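3-ketosteroid-delta4-5alpha-dehydrogenase (Rhodococcus jostii, PDB 4AT2) probably uses FAD to catalyse the 4,5-dehydrogenation of 3-keto-5alpha-steroids during steroid breakdown, leaving a double bond between carbons 4 and 5. Local coordinates at residues A[404-409]-A[429-434]; A[94-99]-A[180-185]; A[226-231]-A[297-302]. All blocks are in the same frame, centred on the assembly; numbering follows the deposited sequence.

Contact 1 (A[404-409]-A[429-434]); sequences STVEVY and KPIGTP
Y409 and I431 cross at about a right angle, the isoleucine chain coming up to the CD2/CE2 side of the tyrosine ring at a slant. In one of the two conformers modelled for I431, CG1 lies 4.1 Å from Y409 CE2, and its CD1 is about as near to CD2 of Y409. The ring reaches across because CG of Y409 stands anti to the backbone N (chi1 178°), pointing the phenol at the loop. One turn back on the helix, V406 lies alongside more loosely, its CG1 4.4 Å from I431 CB. The arrangement is a helix-on-loop contact: helix 401-413 is covered by the chain that leads into strand 435-439 of a four-stranded antiparallel sheet, and I324 of strand 324-326 in that sheet touches both Y409 and I431. At the hydroxyl end the contact turns polar. K429 O approaches the ring edge, 3.5 Å from Y409 CE2, and a water in the ring plane hydrogen-bonds to Y409 OH at 2.6 Å and lies 2.9 Å from K429 O, to which it can donate. The phenol oxygen also hydrogen-bonds to K423 NZ, while I431 N is tied to N410 OD1.

Contact 2 (A[94-99]-A[180-185]); sequences PLQKAC and APAPRG. Unlike the reference sequence in segment 180-185: A180 (reference Thr).
Q96 of the short helix 94-98 brings its amide to the carbonyl of P183 and alongside CG of R184, and so pins this helix, within the FAD-binding family region, to the loop that enters strand 185-186. Most of the surface buried here belongs to Q96, with P183 and R184 next. CG stands anti to the carbonyl carbon (chi1 -72°) and the chain continues extended, which carries the amide nearly straight out from the helix. At its end NE2 donates to P183 O, 3.0 Å away, with an N-H...O angle of 158°. The acceptor lies close to the plane of the amide, yet the nitrogen comes to P183 at a slant, tilted from the carbonyl plane. CG of Q96 is also 3.8 Å from P183 O.

The other half of the amide fixes its rotation: OE1 accepts from the backbone N of G92 and of T93, just ahead of the helix, and NE2 has a second partner in D103 OD2. Held by four bonds in a buried setting, the amide has both its oxygen and its nitrogen satisfied. Replacing Q96 with a leucine would probably leave P183 O without this donor, set loose the backbone N-H groups of G92 and T93, and deprive D103 of one of its partners.

R184 shares that carboxylate oxygen, its NE forming a salt bridge with D103 OD2; its side chain is about 11 Å from the bound FAD. The planes of the Q96 amide and the guanidinium are turned 69° apart, and contact is through R184 CG, 3.9 Å from Q96 NE2. One face of the guanidinium is covered by A182 O, 3.8 Å above the plane and over its centre.

Contact 3 (A[226-231]-A[297-302]); sequences QTLVTD and QALGAD
L299 sets its CD1 methyl against both L228 and T230, two residues that project from the same side of a strand, while its CD2 meets T230. L299 CD1 lies 3.7 Å from L228 CD1, the two leucine chains lying obliquely across one another. Toward T230 the approach is tip to tip: the threonine methyl CG2 is 3.8 Å from L299 CD2 and 3.9 Å from L299 CD1, so it touches both prongs of the fork. The contact is therefore wholly apolar, a small example of side chains alternating along a strand so that every second one serves the same neighbour.

The threonine presents its methyl because of its rotation. OG1 takes the position between the backbone N and the carbonyl carbon (chi1 57°), and CG2 falls anti to the carbonyl carbon. V229, between the two touching residues, points its side chain away from the loop, where it packs against A32 and W38.

On the other side, the position of L299 is set by the way helix 291-297 ends. Q297 to G300 form a type I beta turn, closed by G300 N bonding to Q297 O at 2.8 Å, and G300 ends the helix in a Schellman motif. Its phi of 92° suits a glycine, since a CB there would collide with the carbonyl O of L299. L299, inside this turn, has its side chain directed at the strand.

Strand 223-230 is the first of the beta meander it forms with strands 236-243 and 246-252, and strand 30-31 runs beside it. L299 also touches V236 of the second meander strand, while L228 rests on M295 of helix 291-297; so the end of helix 291-297 packs on the meander, with I468 of strand 467-468 also against L299.

Followed from the N terminus, contact 2 comes first, closing a loop of 80 intervening residues, largely helix and coil, that leads from helix 94-98 back to the entry of strand 185-186. Contact 3 follows, joining the meander strand 223-230 to the turn after helix 291-297, with 65 residues between segments 226-231 and 297-302. Contact 1 is the shortest closure, 19 residues between segments 404-409 and 429-434, and ties helix 401-413 to the loop before strand 435-439. The three stand in series: none nests in or crosses another, and none touch. Contacts 1 and 3 lie on opposite sides of the chain's centre, their centres 58 Å apart, yet each has residues that pack against the second subunit.

Contact 1 (A[404-409]-A[429-434])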
# COMPACT_ATOMS: atom_id res chain seq x y z
N SER A 404 -11.64 -28.94 13.87
CA SER A 404 -11.11 -28.33 15.09
C SER A 404 -11.61 -26.90 15.26
O SER A 404 -11.96 -26.51 16.37
CB SER A 404 -9.58 -28.39 15.13
OG SER A 404 -9.00 -27.67 14.06
N THR A 405 -11.64 -26.14 14.17
CA THR A 405 -12.19 -24.77 14.22
C THR A 405 -13.61 -24.78 14.79
O THR A 405 -13.94 -23.98 15.66
CB THR A 405 -12.18 -24.16 12.81
OG1 THR A 405 -10.82 -23.87 12.48
CG2 THR A 405 -13.02 -22.86 12.72
N VAL A 406 -14.43 -25.70 14.29
CA VAL A 406 -15.83 -25.76 14.71
C VAL A 406 -15.95 -26.28 16.15
O VAL A 406 -16.78 -25.79 16.92
CB VAL A 406 -16.69 -26.57 13.72
CG1 VAL A 406 -18.11 -26.77 14.25
CG2 VAL A 406 -16.71 -25.87 12.36
N GLU A 407 -15.11 -27.25 16.51
CA GLU A 407 -15.14 -27.79 17.89
C GLU A 407 -14.85 -26.69 18.91
O GLU A 407 -15.58 -26.55 19.90
CB GLU A 407 -14.15 -28.95 18.06
CG GLU A 407 -14.64 -30.27 17.49
CD GLU A 407 -13.53 -31.29 17.33
OE1 GLU A 407 -12.42 -31.09 17.88
OE2 GLU A 407 -13.77 -32.31 16.64
N VAL A 408 -13.80 -25.91 18.67
CA VAL A 408 -13.39 -24.85 19.60
C VAL A 408 -14.44 -23.74 19.61
O VAL A 408 -14.86 -23.27 20.68
CB VAL A 408 -11.98 -24.32 19.26
CG1 VAL A 408 -11.60 -23.11 20.13
CG2 VAL A 408 -10.95 -25.43 19.42
N TYR A 409 -14.92 -23.37 18.43
CA TYR A 409 -15.95 -22.34 18.34
C TYR A 409 -17.18 -22.76 19.12
O TYR A 409 -17.73 -21.98 19.91
CB TYR A 409 -16.34 -22.08 16.88
CG TYR A 409 -17.43 -21.04 16.73
CD1 TYR A 409 -17.13 -19.68 16.76
CD2 TYR A 409 -18.77 -21.42 16.58
CE1 TYR A 409 -18.12 -18.73 16.64
CE2 TYR A 409 -19.77 -20.47 16.45
CZ TYR A 409 -19.44 -19.13 16.48
OH TYR A 409 -20.42 -18.18 16.35
N LYS A 429 -23.73 -18.80 18.78
CA LYS A 429 -24.32 -20.04 19.26
C LYS A 429 -23.67 -21.18 18.48
O LYS A 429 -23.11 -20.93 17.41
CB LYS A 429 -25.85 -20.05 19.09
CG LYS A 429 -26.33 -19.98 17.65
CD LYS A 429 -27.85 -20.11 17.64
CE LYS A 429 -28.40 -20.06 16.23
NZ LYS A 429 -29.88 -20.24 16.34
N PRO A 430 -23.71 -22.40 19.02
CA PRO A 430 -23.02 -23.48 18.31
C PRO A 430 -23.54 -23.71 16.90
O PRO A 430 -24.74 -23.52 16.62
CB PRO A 430 -23.31 -24.71 19.18
CG PRO A 430 -23.48 -24.14 20.56
CD PRO A 430 -24.21 -22.85 20.34
N ILE A 431 -22.62 -24.07 16.01
CA ILE A 431 -23.00 -24.51 14.68
C ILE A 431 -23.52 -25.93 14.77
O ILE A 431 -22.83 -26.83 15.28
CB ILE A 431 -21.81 -24.44 13.71
CG1 ILE A 431 -21.26 -23.02 13.64
CG2 ILE A 431 -22.22 -24.92 12.32
CD1 ILE A 431 -19.94 -22.94 12.94
N GLY A 432 -24.75 -26.13 14.30
CA GLY A 432 -25.39 -27.44 14.32
C GLY A 432 -25.21 -28.24 13.04
O GLY A 432 -24.28 -28.01 12.26
N THR A 433 -26.12 -29.20 12.85
CA THR A 433 -26.12 -30.06 11.66
C THR A 433 -27.56 -30.21 11.14
O THR A 433 -28.50 -30.02 11.91
CB THR A 433 -25.53 -31.45 11.97
OG1 THR A 433 -26.28 -32.06 13.02
CG2 THR A 433 -24.04 -31.36 12.37
N PRO A 434 -27.75 -30.48 9.84
CA PRO A 434 -26.75 -30.58 8.78
C PRO A 434 -26.07 -29.23 8.60
O PRO A 434 -26.60 -28.19 9.04
CB PRO A 434 -27.56 -30.93 7.53
CG PRO A 434 -28.93 -31.24 7.98
CD PRO A 434 -29.12 -30.55 9.30
O HOH W 1 -22.88 -18.67 15.58

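Contact 2 (A[94-99]-A[180-185])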
# COMPACT_ATOMS: atom_id res chain seq x y z
N PRO A 94 -28.78 15.94 14.66
CA PRO A 94 -30.19 15.82 15.02
C PRO A 94 -30.77 14.43 14.71
O PRO A 94 -31.67 13.97 15.40
CB PRO A 94 -30.86 16.89 14.17
CG PRO A 94 -29.81 17.96 14.07
CD PRO A 94 -28.53 17.18 13.89
N LEU A 95 -30.26 13.78 13.66
CA LEU A 95 -30.73 12.43 13.32
C LEU A 95 -30.31 11.41 14.38
O LEU A 95 -31.14 10.60 14.84
CB LEU A 95 -30.20 12.01 11.95
CG LEU A 95 -31.12 11.14 11.09
CD1 LEU A 95 -30.35 10.62 9.89
CD2 LEU A 95 -31.78 9.98 11.80
N GLN A 96 -29.04 11.44 14.78
CA GLN A 96 -28.57 10.56 15.86
C GLN A 96 -29.42 10.77 17.12
O GLN A 96 -29.86 9.81 17.73
CB GLN A 96 -27.09 10.79 16.18
CG GLN A 96 -26.14 10.28 15.11
CD GLN A 96 -24.69 10.62 15.43
OE1 GLN A 96 -24.39 11.76 15.75
NE2 GLN A 96 -23.81 9.63 15.36
N LYS A 97 -29.65 12.03 17.48
CA LYS A 97 -30.41 12.35 18.71
C LYS A 97 -31.85 11.83 18.61
O LYS A 97 -32.37 11.23 19.57
CB LYS A 97 -30.38 13.86 18.99
CG LYS A 97 -29.00 14.34 19.43
CD LYS A 97 -28.97 15.84 19.68
CE LYS A 97 -27.57 16.29 20.11
NZ LYS A 97 -27.20 15.88 21.49
N ALA A 98 -32.47 12.03 17.45
CA ALA A 98 -33.86 11.57 17.24
C ALA A 98 -34.00 10.05 17.37
O ALA A 98 -35.05 9.54 17.80
CB ALA A 98 -34.37 12.04 15.88
N CYS A 99 -32.94 9.34 17.01
CA CYS A 99 -32.88 7.88 17.08
C CYS A 99 -32.31 7.37 18.40
O CYS A 99 -32.23 6.17 18.63
CB CYS A 99 -32.09 7.32 15.88
SG CYS A 99 -32.88 7.65 14.28
N ALA A 180 -16.97 4.36 21.86
CA ALA A 180 -18.35 3.98 22.15
C ALA A 180 -19.09 3.86 20.82
O ALA A 180 -19.04 4.78 20.02
CB ALA A 180 -19.02 5.01 23.05
N PRO A 181 -19.75 2.71 20.57
CA PRO A 181 -20.48 2.55 19.31
C PRO A 181 -21.54 3.63 19.09
O PRO A 181 -22.30 3.95 20.00
CB PRO A 181 -21.17 1.19 19.47
CG PRO A 181 -20.25 0.43 20.38
CD PRO A 181 -19.74 1.46 21.36
N ALA A 182 -21.54 4.19 17.89
CA ALA A 182 -22.57 5.13 17.48
C ALA A 182 -22.70 4.97 15.97
O ALA A 182 -21.69 4.92 15.27
CB ALA A 182 -22.19 6.56 17.82
N PRO A 183 -23.93 4.86 15.47
CA PRO A 183 -24.14 4.74 14.04
C PRO A 183 -23.94 6.10 13.39
O PRO A 183 -24.42 7.11 13.91
CB PRO A 183 -25.60 4.28 13.94
CG PRO A 183 -26.25 4.85 15.16
CD PRO A 183 -25.19 4.78 16.24
N ARG A 184 -23.25 6.11 12.25
CA ARG A 184 -22.91 7.35 11.57
C ARG A 184 -23.28 7.31 10.09
O ARG A 184 -23.03 8.27 9.37
CB ARG A 184 -21.42 7.66 11.76
CG ARG A 184 -21.09 7.88 13.24
CD ARG A 184 -19.69 8.43 13.47
NE ARG A 184 -19.43 8.41 14.92
CZ ARG A 184 -18.75 7.46 15.54
NH1 ARG A 184 -18.19 6.45 14.86
NH2 ARG A 184 -18.62 7.51 16.86
N GLY A 185 -23.87 6.21 9.63
CA GLY A 185 -24.33 6.15 8.24
C GLY A 185 -25.65 6.90 8.09
O GLY A 185 -26.71 6.35 8.40

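Contact 3 (A[226-231]-A[297-302])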
# COMPACT_ATOMS: atom_id res chain seq x y z
N GLN A 226 -8.30 18.25 -19.64
CA GLN A 226 -7.08 17.55 -20.05
C GLN A 226 -5.82 18.01 -19.32
O GLN A 226 -4.98 17.19 -18.96
CB GLN A 226 -6.84 17.74 -21.55
CG GLN A 226 -7.84 17.02 -22.45
CD GLN A 226 -7.78 17.52 -23.87
OE1 GLN A 226 -7.93 16.76 -24.83
NE2 GLN A 226 -7.55 18.82 -24.02
N THR A 227 -5.66 19.33 -19.15
CA THR A 227 -4.42 19.90 -18.61
C THR A 227 -4.70 21.22 -17.88
O THR A 227 -5.66 21.91 -18.22
CB THR A 227 -3.37 20.20 -19.72
OG1 THR A 227 -3.57 21.52 -20.24
CG2 THR A 227 -3.44 19.21 -20.87
N LEU A 228 -3.83 21.58 -16.94
CA LEU A 228 -3.95 22.86 -16.24
C LEU A 228 -3.17 23.92 -17.00
O LEU A 228 -2.16 23.61 -17.65
CB LEU A 228 -3.40 22.73 -14.82
CG LEU A 228 -4.17 21.71 -13.96
CD1 LEU A 228 -3.42 21.34 -12.70
CD2 LEU A 228 -5.56 22.24 -13.60
N VAL A 229 -3.64 25.16 -16.92
CA VAL A 229 -2.93 26.30 -17.48
C VAL A 229 -2.30 27.07 -16.32
O VAL A 229 -2.97 27.35 -15.33
CB VAL A 229 -3.87 27.24 -18.24
CG1 VAL A 229 -3.09 28.41 -18.83
CG2 VAL A 229 -4.60 26.48 -19.35
N THR A 230 -1.01 27.39 -16.44
CA THR A 230 -0.32 28.13 -15.39
C THR A 230 0.29 29.43 -15.93
O THR A 230 0.65 29.49 -17.10
CB THR A 230 0.80 27.30 -14.72
OG1 THR A 230 1.74 26.86 -15.71
CG2 THR A 230 0.22 26.09 -14.00
N ASP A 231 0.38 30.46 -15.10
CA ASP A 231 1.13 31.66 -15.51
C ASP A 231 2.60 31.52 -15.12
O ASP A 231 3.02 30.46 -14.63
CB ASP A 231 0.49 32.96 -14.97
CG ASP A 231 0.56 33.09 -13.46
OD1 ASP A 231 1.39 32.43 -12.80
OD2 ASP A 231 -0.23 33.88 -12.91
N GLN A 297 -0.07 16.35 -10.38
CA GLN A 297 1.29 15.86 -10.19
C GLN A 297 2.27 16.54 -11.15
O GLN A 297 3.42 16.77 -10.79
CB GLN A 297 1.37 14.35 -10.43
CG GLN A 297 0.81 13.46 -9.33
CD GLN A 297 1.08 12.00 -9.63
OE1 GLN A 297 0.22 11.29 -10.18
NE2 GLN A 297 2.29 11.54 -9.29
N ALA A 298 1.81 16.86 -12.36
CA ALA A 298 2.65 17.54 -13.35
C ALA A 298 3.19 18.86 -12.83
O ALA A 298 4.25 19.30 -13.26
CB ALA A 298 1.90 17.74 -14.67
N LEU A 299 2.48 19.47 -11.88
CA LEU A 299 2.87 20.73 -11.24
C LEU A 299 3.67 20.54 -9.95
O LEU A 299 4.01 21.52 -9.27
CB LEU A 299 1.64 21.60 -10.93
CG LEU A 299 0.76 22.00 -12.11
CD1 LEU A 299 -0.28 23.01 -11.64
CD2 LEU A 299 1.56 22.58 -13.25
N GLY A 300 3.97 19.29 -9.61
CA GLY A 300 4.63 18.99 -8.34
C GLY A 300 3.69 18.67 -7.18
O GLY A 300 4.12 18.60 -6.04
N ALA A 301 2.40 18.46 -7.45
CA ALA A 301 1.48 18.10 -6.38
C ALA A 301 1.85 16.77 -5.74
O ALA A 301 2.27 15.84 -6.43
CB ALA A 301 0.04 18.05 -6.88
N ASP A 302 1.65 16.71 -4.43
CA ASP A 302 1.95 15.53 -3.65
C ASP A 302 0.75 14.58 -3.61
O ASP A 302 -0.37 14.97 -3.95
CB ASP A 302 2.34 15.98 -2.23
CG ASP A 302 3.22 14.97 -1.51
OD1 ASP A 302 3.60 13.93 -2.10
OD2 ASP A 302 3.51 15.24 -0.32